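Local structure of solute-binding protein (Thermoactinomyces vulgaris, 2ZYO) at residues Lys20-Glu25 with Gly74-Thr79; Leu93-Gln98 with Trp284-Tyr289; Leu168-Asn173 with Asp231-Leu236. The protein binds maltotetraose and probably delivers cyclodextrins and maltodextrins to a membrane transporter for uptake. All coordinates share one frame; numbering follows the deposited sequence.

How the interactions relate
Interactions 1 and 2 sit side by side, their centres about 10 Å apart, and touch directly: strand 77-81 of the first pairs with strand 278-287 of the second, with Val78 O 2.8 Å from Tyr285 N and Asp76 O 3.0 Å from Ser287 N, both probable hydrogen bonds. Interaction 3 lies across the centre of the chain, about 36 Å from interaction 1 and 37 Å from interaction 2, centre to centre, and is nested within the loop that interaction 2 closes. All three nevertheless reach one large mixed sheet. Neither interaction 1 nor interaction 2 touches the bound sugar through its two segments, whereas Asn173 of interaction 3 binds glucose directly.

Interaction 1: Lys20-Glu25 with Gly74-Thr79; sequences KLVVWE and GADLVT
Trp24 lies over Ala75, and its side chain can be traced outward from CB. Its CG stands anti to the carbonyl carbon (chi1 -68°), which carries the indole to the 74-79 segment. There the five-membered ring takes a CH-pi contact: Ala75 CB is 3.3 Å from its centroid and only 1° off the ring normal, with CG, CD1, CD2, NE1 and CE2 all near that methyl. Further out, CE3 meets Val78 CG1 at 3.7 Å, while CZ2 lies 3.6 Å from Ala75 N, with Gly74 CA a little farther off. The two backbones run parallel, strand axes 7° apart. Helix 30-47 links 20-25 to strand 50-55, its parallel neighbour, and helix 61-71, which packs on Trp24, leads on to strand 77-81, in keeping with the alpha/beta layout of periplasmic-binding proteins. Val23 and Leu77 form a single bridge, flanked by Trp24 N to Leu77 O (3.1 Å) and Leu77 N to Val22 O. That same Val22 O also accepts from Asp76 N at 2.8 Å. Asp76 OD2 receives Val22 N through its anti lone pair (2.8 Å), and one water donates both to OD2 and to Lys20 O, while OD1 bonds to Ser290.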
ATOM      1  N   LYS A  20      -7.573   8.719 -30.700  1.00 11.80           N
ATOM      2  CA  LYS A  20      -6.578   8.158 -29.802  1.00 10.86           C
ATOM      3  C   LYS A  20      -6.906   8.446 -28.341  1.00  9.65           C
ATOM      4  O   LYS A  20      -7.531   9.459 -28.010  1.00 11.28           O
ATOM      5  CB  LYS A  20      -5.178   8.687 -30.144  1.00 13.37           C
ATOM      6  CG  LYS A  20      -4.890  10.105 -29.680  1.00 16.81           C
ATOM      7  CD  LYS A  20      -3.499  10.574 -30.096  1.00 18.11           C
ATOM      8  CE  LYS A  20      -2.405   9.903 -29.283  1.00 18.55           C
ATOM      9  NZ  LYS A  20      -1.086  10.564 -29.489  1.00 20.90           N
ATOM     10  N   LEU A  21      -6.490   7.527 -27.479  1.00  9.27           N
ATOM     11  CA  LEU A  21      -6.500   7.743 -26.044  1.00  8.79           C
ATOM     12  C   LEU A  21      -5.062   7.628 -25.569  1.00  8.13           C
ATOM     13  O   LEU A  21      -4.270   6.891 -26.159  1.00  9.46           O
ATOM     14  CB  LEU A  21      -7.395   6.714 -25.346  1.00  8.18           C
ATOM     15  CG  LEU A  21      -8.894   6.821 -25.662  1.00  7.94           C
ATOM     16  CD1 LEU A  21      -9.638   5.568 -25.219  1.00  9.82           C
ATOM     17  CD2 LEU A  21      -9.510   8.075 -25.039  1.00  8.64           C
ATOM     18  N   VAL A  22      -4.721   8.376 -24.524  1.00  8.67           N
ATOM     19  CA  VAL A  22      -3.357   8.386 -23.999  1.00  9.11           C
ATOM     20  C   VAL A  22      -3.339   7.799 -22.591  1.00  8.33           C
ATOM     21  O   VAL A  22      -4.188   8.129 -21.761  1.00  7.74           O
ATOM     22  CB  VAL A  22      -2.743   9.813 -24.006  1.00  7.96           C
ATOM     23  CG1 VAL A  22      -1.310   9.800 -23.479  1.00  8.66           C
ATOM     24  CG2 VAL A  22      -2.774  10.411 -25.413  1.00  9.92           C
ATOM     25  N   VAL A  23      -2.365   6.926 -22.344  1.00  8.13           N
ATOM     26  CA  VAL A  23      -2.210   6.257 -21.060  1.00  7.66           C
ATOM     27  C   VAL A  23      -0.777   6.475 -20.582  1.00  8.10           C
ATOM     28  O   VAL A  23       0.161   6.276 -21.350  1.00  9.67           O
ATOM     29  CB  VAL A  23      -2.489   4.737 -21.196  1.00  8.56           C
ATOM     30  CG1 VAL A  23      -2.144   3.993 -19.925  1.00 10.37           C
ATOM     31  CG2 VAL A  23      -3.950   4.484 -21.568  1.00  8.95           C
ATOM     32  N   TRP A  24      -0.613   6.902 -19.331  1.00  7.48           N
ATOM     33  CA  TRP A  24       0.717   6.987 -18.721  1.00  8.27           C
ATOM     34  C   TRP A  24       0.951   5.786 -17.815  1.00  8.99           C
ATOM     35  O   TRP A  24       0.130   5.490 -16.945  1.00  8.38           O
ATOM     36  CB  TRP A  24       0.895   8.274 -17.913  1.00  8.98           C
ATOM     37  CG  TRP A  24       0.941   9.540 -18.721  1.00  9.71           C
ATOM     38  CD1 TRP A  24       1.083   9.654 -20.074  1.00 10.44           C
ATOM     39  CD2 TRP A  24       0.877  10.873 -18.210  1.00  9.69           C
ATOM     40  NE1 TRP A  24       1.086  10.980 -20.440  1.00  9.76           N
ATOM     41  CE2 TRP A  24       0.968  11.750 -19.313  1.00  9.13           C
ATOM     42  CE3 TRP A  24       0.741  11.414 -16.924  1.00 10.75           C
ATOM     43  CZ2 TRP A  24       0.929  13.140 -19.171  1.00 10.27           C
ATOM     44  CZ3 TRP A  24       0.703  12.797 -16.782  1.00  9.72           C
ATOM     45  CH2 TRP A  24       0.794  13.643 -17.901  1.00 10.34           C
ATOM     46  N   GLU A  25       2.072   5.104 -18.024  1.00  8.72           N
ATOM     47  CA  GLU A  25       2.418   3.923 -17.242  1.00  9.63           C
ATOM     48  C   GLU A  25       3.858   4.001 -16.731  1.00 10.58           C
ATOM     49  O   GLU A  25       4.713   4.636 -17.355  1.00 10.41           O
ATOM     50  CB  GLU A  25       2.194   2.647 -18.067  1.00  8.40           C
ATOM     51  CG  GLU A  25       2.472   1.324 -17.337  1.00  9.55           C
ATOM     52  CD  GLU A  25       1.629   1.135 -16.087  1.00  9.06           C
ATOM     53  OE1 GLU A  25       0.633   0.388 -16.154  1.00 10.24           O
ATOM     54  OE2 GLU A  25       1.954   1.732 -15.037  1.00  9.95           O
ATOM     55  N   GLY A  74      -2.132  16.191 -21.689  1.00 12.81           N
ATOM     56  CA  GLY A  74      -2.204  15.192 -20.632  1.00 11.88           C
ATOM     57  C   GLY A  74      -2.766  13.861 -21.088  1.00  9.73           C
ATOM     58  O   GLY A  74      -3.436  13.773 -22.123  1.00 12.44           O
ATOM     59  N   ALA A  75      -2.489  12.822 -20.304  1.00  8.58           N
ATOM     60  CA  ALA A  75      -3.048  11.493 -20.534  1.00  8.64           C
ATOM     61  C   ALA A  75      -4.532  11.451 -20.202  1.00  8.07           C
ATOM     62  O   ALA A  75      -5.019  12.237 -19.395  1.00  9.15           O
ATOM     63  CB  ALA A  75      -2.313  10.468 -19.701  1.00  8.15           C
ATOM     64  N   ASP A  76      -5.247  10.523 -20.827  1.00  7.92           N
ATOM     65  CA  ASP A  76      -6.629  10.260 -20.451  1.00  8.60           C
ATOM     66  C   ASP A  76      -6.668   9.402 -19.192  1.00  8.18           C
ATOM     67  O   ASP A  76      -7.448   9.668 -18.272  1.00  8.71           O
ATOM     68  CB  ASP A  76      -7.377   9.587 -21.598  1.00  8.89           C
ATOM     69  CG  ASP A  76      -7.465  10.474 -22.823  1.00  9.95           C
ATOM     70  OD1 ASP A  76      -8.275  11.422 -22.809  1.00 10.83           O
ATOM     71  OD2 ASP A  76      -6.718  10.231 -23.793  1.00 11.81           O
ATOM     72  N   LEU A  77      -5.809   8.386 -19.154  1.00  8.07           N
ATOM     73  CA  LEU A  77      -5.695   7.519 -17.986  1.00  7.71           C
ATOM     74  C   LEU A  77      -4.322   7.654 -17.346  1.00  7.94           C
ATOM     75  O   LEU A  77      -3.301   7.640 -18.035  1.00  8.74           O
ATOM     76  CB  LEU A  77      -5.968   6.055 -18.356  1.00  6.95           C
ATOM     77  CG  LEU A  77      -7.326   5.679 -18.965  1.00  7.67           C
ATOM     78  CD1 LEU A  77      -7.421   4.170 -19.100  1.00  9.08           C
ATOM     79  CD2 LEU A  77      -8.498   6.214 -18.147  1.00  8.19           C
ATOM     80  N   VAL A  78      -4.323   7.797 -16.024  1.00  8.05           N
ATOM     81  CA  VAL A  78      -3.100   7.934 -15.235  1.00  7.55           C
ATOM     82  C   VAL A  78      -3.125   6.935 -14.080  1.00  7.34           C
ATOM     83  O   VAL A  78      -4.158   6.319 -13.806  1.00  8.32           O
ATOM     84  CB  VAL A  78      -2.927   9.374 -14.686  1.00  7.05           C
ATOM     85  CG1 VAL A  78      -2.667  10.359 -15.827  1.00  9.29           C
ATOM     86  CG2 VAL A  78      -4.151   9.800 -13.874  1.00  9.44           C
ATOM     87  N   THR A  79      -1.988   6.773 -13.409  1.00  7.62           N
ATOM     88  CA  THR A  79      -1.872   5.799 -12.329  1.00 10.31           C
ATOM     89  C   THR A  79      -0.836   6.196 -11.278  1.00  9.92           C
ATOM     90  O   THR A  79       0.242   6.684 -11.612  1.00 10.63           O
ATOM     91  CB  THR A  79      -1.591   4.367 -12.879  1.00  9.69           C
ATOM     92  OG1 THR A  79      -1.527   3.431 -11.799  1.00 10.46           O
ATOM     93  CG2 THR A  79      -0.299   4.313 -13.686  1.00  9.81           C
TER
HETATM   94  O   HOH W   1      -7.137  11.503 -26.056  1.00 20.25           O

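Interaction 2: Leu93-Gln98 with Trp284-Tyr289; sequences LLQPIQ and WYLSAY
Gln95 turns its CG between its own backbone N and carbonyl carbon (chi1 59°), and Leu286 sets its CG anti to the backbone N (chi1 179°); these two torsions bring Gln95 CG to 3.7 Å from Leu286 CG, the side chains running at a slant to one another. The pairing joins a short, weakly bonded strand at Leu94-Gln95 to strand 278-287 of the mixed sheet, in antiparallel sense, with Leu94 and Ser287 as a non-hydrogen-bonded pair. Gln95 N bonds to Leu286 O at 3.0 Å. Beyond CG the glutamine is extended, so that NE2 gives a nearly straight bond to Ser287 O at 2.9 Å, with the acceptor almost in the amide plane. Shortening Gln95 to an alanine takes away this amide and the methylene packed on Leu286, and is likely to leave Ser287 O without its side-chain donor and Leu286 less well covered.

Leu94 goes the other way from Gln95: its CD2 rests against Tyr285 CB at 3.8 Å. The Tyr285 hydroxyl bonds to Trp80 O, outside the two segments. Ile97 covers Leu286 from another direction, CG2 lying 4.0 Å from Leu286 CB, while helix 293-302 also packs on both residues. A water accepts from Leu286 N and lies in donating geometry to Gln95 O, though it has other acceptors in reach.

Ser287 OG accepts from Tyr289 N in an ST turn, and this OG also lies in plane at the edge of the Tyr289 ring. Where the chain turns, Ala288 N donates to Leu93 O at 2.8 Å, nearly straight at the hydrogen, yet from 38° above the carbonyl plane.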
ATOM      1  N   LEU A  93      -7.561  17.432 -10.435  1.00 13.92           N
ATOM      2  CA  LEU A  93      -6.774  16.698 -11.425  1.00 12.32           C
ATOM      3  C   LEU A  93      -7.548  15.537 -12.028  1.00 11.78           C
ATOM      4  O   LEU A  93      -7.324  15.160 -13.183  1.00 11.15           O
ATOM      5  CB  LEU A  93      -5.481  16.160 -10.808  1.00 14.47           C
ATOM      6  CG  LEU A  93      -4.220  17.021 -10.865  1.00 18.48           C
ATOM      7  CD1 LEU A  93      -3.069  16.260 -10.250  1.00 16.78           C
ATOM      8  CD2 LEU A  93      -3.890  17.409 -12.298  1.00 17.48           C
ATOM      9  N   LEU A  94      -8.449  14.969 -11.234  1.00 10.23           N
ATOM     10  CA  LEU A  94      -9.187  13.777 -11.630  1.00 10.61           C
ATOM     11  C   LEU A  94     -10.686  14.026 -11.633  1.00 12.16           C
ATOM     12  O   LEU A  94     -11.189  14.862 -10.883  1.00 13.96           O
ATOM     13  CB  LEU A  94      -8.864  12.612 -10.689  1.00 10.72           C
ATOM     14  CG  LEU A  94      -7.394  12.217 -10.511  1.00 10.64           C
ATOM     15  CD1 LEU A  94      -7.283  11.110  -9.485  1.00  9.68           C
ATOM     16  CD2 LEU A  94      -6.748  11.801 -11.831  1.00  9.98           C
ATOM     17  N   GLN A  95     -11.389  13.300 -12.496  1.00 11.04           N
ATOM     18  CA  GLN A  95     -12.848  13.305 -12.498  1.00 10.34           C
ATOM     19  C   GLN A  95     -13.345  11.905 -12.152  1.00 11.49           C
ATOM     20  O   GLN A  95     -12.642  10.922 -12.404  1.00  9.96           O
ATOM     21  CB  GLN A  95     -13.395  13.771 -13.851  1.00 10.52           C
ATOM     22  CG  GLN A  95     -12.960  12.941 -15.044  1.00 11.48           C
ATOM     23  CD  GLN A  95     -13.624  13.390 -16.329  1.00 11.96           C
ATOM     24  OE1 GLN A  95     -14.852  13.427 -16.423  1.00 14.41           O
ATOM     25  NE2 GLN A  95     -12.818  13.730 -17.327  1.00 11.90           N
ATOM     26  N   PRO A  96     -14.550  11.801 -11.560  1.00 10.27           N
ATOM     27  CA  PRO A  96     -15.053  10.479 -11.188  1.00 11.49           C
ATOM     28  C   PRO A  96     -15.282   9.595 -12.405  1.00 12.43           C
ATOM     29  O   PRO A  96     -15.494  10.103 -13.509  1.00 14.31           O
ATOM     30  CB  PRO A  96     -16.401  10.789 -10.527  1.00 12.08           C
ATOM     31  CG  PRO A  96     -16.336  12.224 -10.154  1.00 13.01           C
ATOM     32  CD  PRO A  96     -15.499  12.869 -11.201  1.00 11.68           C
ATOM     33  N   ILE A  97     -15.218   8.281 -12.206  1.00 10.96           N
ATOM     34  CA  ILE A  97     -15.665   7.351 -13.234  1.00 11.87           C
ATOM     35  C   ILE A  97     -17.106   6.946 -12.961  1.00 10.74           C
ATOM     36  O   ILE A  97     -17.544   6.895 -11.807  1.00 12.38           O
ATOM     37  CB  ILE A  97     -14.756   6.102 -13.377  1.00 11.30           C
ATOM     38  CG1 ILE A  97     -14.613   5.353 -12.047  1.00 12.32           C
ATOM     39  CG2 ILE A  97     -13.395   6.504 -13.942  1.00 13.09           C
ATOM     40  CD1 ILE A  97     -14.116   3.915 -12.202  1.00 12.12           C
ATOM     41  N   GLN A  98     -17.839   6.679 -14.033  1.00 11.35           N
ATOM     42  CA  GLN A  98     -19.217   6.245 -13.926  1.00 13.22           C
ATOM     43  C   GLN A  98     -19.340   4.818 -14.443  1.00 12.67           C
ATOM     44  O   GLN A  98     -19.384   4.576 -15.653  1.00 13.67           O
ATOM     45  CB  GLN A  98     -20.144   7.205 -14.677  1.00 15.26           C
ATOM     46  CG  GLN A  98     -20.171   8.601 -14.071  1.00 21.40           C
ATOM     47  CD  GLN A  98     -21.117   9.532 -14.793  1.00 25.50           C
ATOM     48  OE1 GLN A  98     -20.765  10.128 -15.812  1.00 28.74           O
ATOM     49  NE2 GLN A  98     -22.327   9.674 -14.259  1.00 27.83           N
ATOM     50  N   TRP A 284      -6.084   2.723 -12.010  1.00  8.77           N
ATOM     51  CA  TRP A 284      -6.177   3.640 -13.141  1.00  7.56           C
ATOM     52  C   TRP A 284      -7.165   4.733 -12.780  1.00  8.28           C
ATOM     53  O   TRP A 284      -8.265   4.441 -12.297  1.00  9.43           O
ATOM     54  CB  TRP A 284      -6.692   2.922 -14.391  1.00  8.30           C
ATOM     55  CG  TRP A 284      -5.715   2.007 -15.054  1.00  8.68           C
ATOM     56  CD1 TRP A 284      -5.841   0.657 -15.220  1.00  8.68           C
ATOM     57  CD2 TRP A 284      -4.470   2.373 -15.662  1.00  8.99           C
ATOM     58  NE1 TRP A 284      -4.747   0.156 -15.886  1.00 10.12           N
ATOM     59  CE2 TRP A 284      -3.888   1.187 -16.166  1.00  8.58           C
ATOM     60  CE3 TRP A 284      -3.783   3.585 -15.818  1.00  8.35           C
ATOM     61  CZ2 TRP A 284      -2.654   1.179 -16.825  1.00  8.44           C
ATOM     62  CZ3 TRP A 284      -2.553   3.576 -16.470  1.00  8.51           C
ATOM     63  CH2 TRP A 284      -2.001   2.379 -16.963  1.00  9.83           C
ATOM     64  N   TYR A 285      -6.777   5.983 -13.024  1.00  7.87           N
ATOM     65  CA  TYR A 285      -7.643   7.136 -12.767  1.00  8.31           C
ATOM     66  C   TYR A 285      -7.912   7.891 -14.060  1.00  7.27           C
ATOM     67  O   TYR A 285      -7.175   7.747 -15.035  1.00  7.03           O
ATOM     68  CB  TYR A 285      -7.032   8.060 -11.705  1.00  8.56           C
ATOM     69  CG  TYR A 285      -6.426   7.303 -10.547  1.00 10.05           C
ATOM     70  CD1 TYR A 285      -7.185   6.390  -9.818  1.00 12.53           C
ATOM     71  CD2 TYR A 285      -5.091   7.483 -10.196  1.00  8.89           C
ATOM     72  CE1 TYR A 285      -6.631   5.674  -8.766  1.00 12.09           C
ATOM     73  CE2 TYR A 285      -4.526   6.773  -9.136  1.00 10.20           C
ATOM     74  CZ  TYR A 285      -5.303   5.871  -8.431  1.00 13.24           C
ATOM     75  OH  TYR A 285      -4.760   5.163  -7.388  1.00 13.54           O
ATOM     76  N   LEU A 286      -8.980   8.682 -14.062  1.00  7.36           N
ATOM     77  CA  LEU A 286      -9.406   9.421 -15.242  1.00  8.23           C
ATOM     78  C   LEU A 286      -9.111  10.905 -15.075  1.00  7.53           C
ATOM     79  O   LEU A 286      -9.655  11.558 -14.179  1.00  8.49           O
ATOM     80  CB  LEU A 286     -10.904   9.196 -15.485  1.00  8.55           C
ATOM     81  CG  LEU A 286     -11.596   9.887 -16.664  1.00  8.34           C
ATOM     82  CD1 LEU A 286     -10.937   9.543 -17.990  1.00  8.41           C
ATOM     83  CD2 LEU A 286     -13.075   9.523 -16.685  1.00  9.16           C
ATOM     84  N   SER A 287      -8.249  11.429 -15.942  1.00  8.95           N
ATOM     85  CA  SER A 287      -7.882  12.839 -15.900  1.00  8.04           C
ATOM     86  C   SER A 287      -9.105  13.726 -16.073  1.00  8.60           C
ATOM     87  O   SER A 287      -9.951  13.467 -16.930  1.00  9.51           O
ATOM     88  CB  SER A 287      -6.864  13.162 -16.993  1.00  8.34           C
ATOM     89  OG  SER A 287      -6.692  14.564 -17.133  1.00  9.59           O
ATOM     90  N   ALA A 288      -9.180  14.778 -15.262  1.00  8.03           N
ATOM     91  CA  ALA A 288     -10.253  15.769 -15.364  1.00  7.56           C
ATOM     92  C   ALA A 288     -10.188  16.515 -16.697  1.00  8.33           C
ATOM     93  O   ALA A 288     -11.164  17.140 -17.116  1.00 10.25           O
ATOM     94  CB  ALA A 288     -10.181  16.746 -14.204  1.00  8.47           C
ATOM     95  N   TYR A 289      -9.036  16.426 -17.359  1.00  8.27           N
ATOM     96  CA  TYR A 289      -8.801  17.126 -18.619  1.00  8.97           C
ATOM     97  C   TYR A 289      -9.063  16.254 -19.844  1.00  9.03           C
ATOM     98  O   TYR A 289      -8.927  16.716 -20.978  1.00 10.83           O
ATOM     99  CB  TYR A 289      -7.376  17.691 -18.647  1.00  8.51           C
ATOM    100  CG  TYR A 289      -7.114  18.638 -17.503  1.00  8.57           C
ATOM    101  CD1 TYR A 289      -7.481  19.979 -17.590  1.00  8.48           C
ATOM    102  CD2 TYR A 289      -6.528  18.186 -16.322  1.00  9.40           C
ATOM    103  CE1 TYR A 289      -7.256  20.852 -16.537  1.00 11.40           C
ATOM    104  CE2 TYR A 289      -6.299  19.052 -15.262  1.00 11.70           C
ATOM    105  CZ  TYR A 289      -6.665  20.381 -15.375  1.00 12.26           C
ATOM    106  OH  TYR A 289      -6.442  21.236 -14.324  1.00 12.85           O
TER
HETATM  107  O   HOH W   2     -10.322   9.573 -11.733  1.00  8.77           O

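Interaction 3: Leu168-Asn173 with Asp231-Leu236; sequences LFEANN and DTVNGL. With GLC (alpha-D-glucopyranose), chain B.
Leu168 and Val233 run alongside each other in antiparallel sense, Leu168 CG lying 4.2 Å from Val233 CG2, and the weakly bonded strand at Leu168-Phe169 here rests against helix 230-238. This is strand-against-helix packing of the alpha/beta kind found throughout periplasmic-binding-protein folds, and no hydrogen bond crosses it. Leu236 meets Leu168 differently: the two side chains stand roughly perpendicular, and Leu168 CD2 comes 3.8 Å from Leu236 CD1. Leu168 CG stands anti to the backbone N (chi1 175°), a placing that carries CD2 to the helix, where it also lies near Val233 CA.

Val233 divides its two methyls. CG1 approaches Leu168 O, a carbonyl buried here with no polar partner anywhere in the model, while CG2 sits 3.7 Å from Phe169 C and also close to Glu170 N. The Glu170 side chain is likewise set nearly square to that of Val233, its CG in apolar contact with CG2. The Phe169 side chain starts away from the helix, and its ring packs edge-to-face with Trp218.

Farther along, a type I turn from Glu170 to Asn173 leads into helix 174-183, whose N-cap is Asn173, a member of the glycan pocket. Its ND2 donates to Glu170 OE1 at 3.1 Å, from above the carboxylate plane, and also bonds to a glucose O6. Asn173 OD1, which also caps Tyr175 N, accepts from the glucose hydroxyl O6 at 3.0 Å.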
ATOM      1  N   LEU A 168      12.864  -9.433  12.844  1.00  8.68           N
ATOM      2  CA  LEU A 168      13.424  -8.106  12.630  1.00  8.78           C
ATOM      3  C   LEU A 168      12.550  -7.355  11.636  1.00  8.69           C
ATOM      4  O   LEU A 168      12.206  -7.889  10.585  1.00  9.34           O
ATOM      5  CB  LEU A 168      14.855  -8.225  12.098  1.00 10.43           C
ATOM      6  CG  LEU A 168      15.622  -6.969  11.677  1.00 11.77           C
ATOM      7  CD1 LEU A 168      15.891  -6.047  12.860  1.00 11.82           C
ATOM      8  CD2 LEU A 168      16.928  -7.376  11.013  1.00 12.31           C
ATOM      9  N   PHE A 169      12.186  -6.121  11.970  1.00  8.63           N
ATOM     10  CA  PHE A 169      11.439  -5.275  11.041  1.00  8.71           C
ATOM     11  C   PHE A 169      11.605  -3.799  11.374  1.00  8.29           C
ATOM     12  O   PHE A 169      12.236  -3.454  12.379  1.00  9.72           O
ATOM     13  CB  PHE A 169       9.956  -5.698  10.947  1.00  9.67           C
ATOM     14  CG  PHE A 169       9.098  -5.265  12.113  1.00  9.45           C
ATOM     15  CD1 PHE A 169       8.173  -4.233  11.961  1.00  9.97           C
ATOM     16  CD2 PHE A 169       9.181  -5.914  13.346  1.00 11.30           C
ATOM     17  CE1 PHE A 169       7.363  -3.836  13.023  1.00 10.11           C
ATOM     18  CE2 PHE A 169       8.374  -5.521  14.415  1.00 11.78           C
ATOM     19  CZ  PHE A 169       7.462  -4.480  14.251  1.00 10.34           C
ATOM     20  N   GLU A 170      11.052  -2.939  10.519  1.00  8.71           N
ATOM     21  CA  GLU A 170      11.110  -1.490  10.708  1.00 10.68           C
ATOM     22  C   GLU A 170      10.150  -1.032  11.801  1.00 10.39           C
ATOM     23  O   GLU A 170       9.146  -0.361  11.525  1.00 11.12           O
ATOM     24  CB  GLU A 170      10.800  -0.766   9.399  1.00 12.69           C
ATOM     25  CG  GLU A 170      11.962  -0.676   8.443  1.00 15.82           C
ATOM     26  CD  GLU A 170      11.710   0.332   7.343  1.00 14.89           C
ATOM     27  OE1 GLU A 170      11.592   1.538   7.652  1.00 16.29           O
ATOM     28  OE2 GLU A 170      11.628  -0.085   6.173  1.00 16.50           O
ATOM     29  N   ALA A 171      10.479  -1.386  13.042  1.00  9.63           N
ATOM     30  CA  ALA A 171       9.621  -1.108  14.195  1.00  9.98           C
ATOM     31  C   ALA A 171       9.616   0.365  14.612  1.00 10.04           C
ATOM     32  O   ALA A 171       8.931   0.742  15.560  1.00 11.45           O
ATOM     33  CB  ALA A 171      10.003  -2.002  15.375  1.00 12.78           C
ATOM     34  N   ASN A 172      10.389   1.185  13.904  1.00 11.34           N
ATOM     35  CA  ASN A 172      10.395   2.632  14.120  1.00 10.46           C
ATOM     36  C   ASN A 172       9.673   3.387  13.000  1.00 10.66           C
ATOM     37  O   ASN A 172       9.819   4.602  12.853  1.00 10.47           O
ATOM     38  CB  ASN A 172      11.832   3.145  14.297  1.00 11.11           C
ATOM     39  CG  ASN A 172      12.733   2.811  13.112  1.00 12.61           C
ATOM     40  OD1 ASN A 172      12.314   2.168  12.147  1.00 13.30           O
ATOM     41  ND2 ASN A 172      13.984   3.255  13.185  1.00 14.13           N
ATOM     42  N   ASN A 173       8.887   2.646  12.224  1.00 10.38           N
ATOM     43  CA  ASN A 173       8.165   3.185  11.076  1.00  9.44           C
ATOM     44  C   ASN A 173       6.691   2.819  11.198  1.00  8.96           C
ATOM     45  O   ASN A 173       6.340   1.639  11.188  1.00  9.89           O
ATOM     46  CB  ASN A 173       8.766   2.619   9.782  1.00  9.60           C
ATOM     47  CG  ASN A 173       8.196   3.260   8.520  1.00  8.97           C
ATOM     48  OD1 ASN A 173       7.055   3.721   8.487  1.00 11.75           O
ATOM     49  ND2 ASN A 173       8.997   3.265   7.458  1.00 11.86           N
ATOM     50  N   ASP A 231      17.269  -0.818   5.003  1.00 18.22           N
ATOM     51  CA  ASP A 231      18.447  -1.572   4.584  1.00 18.75           C
ATOM     52  C   ASP A 231      19.005  -2.486   5.673  1.00 18.12           C
ATOM     53  O   ASP A 231      19.593  -3.525   5.369  1.00 17.98           O
ATOM     54  CB  ASP A 231      19.544  -0.640   4.075  1.00 22.40           C
ATOM     55  CG  ASP A 231      20.622  -1.386   3.322  1.00 23.73           C
ATOM     56  OD1 ASP A 231      20.374  -1.781   2.162  1.00 27.74           O
ATOM     57  OD2 ASP A 231      21.711  -1.589   3.897  1.00 28.67           O
ATOM     58  N   THR A 232      18.832  -2.091   6.933  1.00 18.05           N
ATOM     59  CA  THR A 232      19.221  -2.925   8.070  1.00 17.72           C
ATOM     60  C   THR A 232      18.436  -4.235   8.028  1.00 16.08           C
ATOM     61  O   THR A 232      19.010  -5.319   8.132  1.00 15.84           O
ATOM     62  CB  THR A 232      18.949  -2.214   9.417  1.00 19.42           C
ATOM     63  OG1 THR A 232      19.340  -0.838   9.328  1.00 22.12           O
ATOM     64  CG2 THR A 232      19.711  -2.889  10.551  1.00 21.79           C
ATOM     65  N   VAL A 233      17.121  -4.113   7.858  1.00 14.84           N
ATOM     66  CA  VAL A 233      16.213  -5.257   7.807  1.00 13.04           C
ATOM     67  C   VAL A 233      16.499  -6.133   6.585  1.00 11.83           C
ATOM     68  O   VAL A 233      16.662  -7.349   6.709  1.00 12.38           O
ATOM     69  CB  VAL A 233      14.732  -4.790   7.802  1.00 11.94           C
ATOM     70  CG1 VAL A 233      13.776  -5.976   7.706  1.00 12.36           C
ATOM     71  CG2 VAL A 233      14.434  -3.964   9.044  1.00 12.35           C
ATOM     72  N   ASN A 234      16.571  -5.504   5.414  1.00 12.39           N
ATOM     73  CA  ASN A 234      16.793  -6.225   4.166  1.00 12.32           C
ATOM     74  C   ASN A 234      18.175  -6.866   4.085  1.00 11.95           C
ATOM     75  O   ASN A 234      18.297  -8.037   3.726  1.00 12.33           O
ATOM     76  CB  ASN A 234      16.545  -5.307   2.966  1.00 13.87           C
ATOM     77  CG  ASN A 234      15.110  -4.819   2.896  1.00 14.54           C
ATOM     78  OD1 ASN A 234      14.183  -5.517   3.305  1.00 15.46           O
ATOM     79  ND2 ASN A 234      14.922  -3.612   2.377  1.00 16.85           N
ATOM     80  N   GLY A 235      19.203  -6.099   4.439  1.00 12.91           N
ATOM     81  CA  GLY A 235      20.579  -6.592   4.432  1.00 14.20           C
ATOM     82  C   GLY A 235      20.760  -7.821   5.302  1.00 14.12           C
ATOM     83  O   GLY A 235      21.336  -8.821   4.867  1.00 16.00           O
ATOM     84  N   LEU A 236      20.250  -7.749   6.530  1.00 14.11           N
ATOM     85  CA  LEU A 236      20.377  -8.853   7.476  1.00 13.69           C
ATOM     86  C   LEU A 236      19.553 -10.081   7.099  1.00 13.11           C
ATOM     87  O   LEU A 236      19.993 -11.208   7.323  1.00 13.01           O
ATOM     88  CB  LEU A 236      20.081  -8.396   8.908  1.00 15.44           C
ATOM     89  CG  LEU A 236      21.157  -7.497   9.527  1.00 17.42           C
ATOM     90  CD1 LEU A 236      20.740  -7.005  10.899  1.00 17.48           C
ATOM     91  CD2 LEU A 236      22.496  -8.222   9.602  1.00 19.61           C
TER
HETATM   92  C1  GLC B   2       4.626   4.643   3.467  1.00 46.39           C
HETATM   93  C2  GLC B   2       3.995   5.854   2.776  1.00 46.53           C
HETATM   94  C3  GLC B   2       4.973   7.026   2.783  1.00 46.74           C
HETATM   95  C4  GLC B   2       5.420   7.333   4.216  1.00 46.93           C
HETATM   96  C5  GLC B   2       5.988   6.068   4.868  1.00 46.61           C
HETATM   97  C6  GLC B   2       6.326   6.268   6.331  1.00 46.31           C
HETATM   98  O2  GLC B   2       3.660   5.520   1.439  1.00 46.51           O
HETATM   99  O3  GLC B   2       4.357   8.170   2.213  1.00 47.80           O
HETATM  100  O4  GLC B   2       6.411   8.350   4.201  1.00 47.23           O
HETATM  101  O5  GLC B   2       5.030   4.987   4.792  1.00 46.58           O
HETATM  102  O6  GLC B   2       7.693   5.984   6.582  1.00 46.84           O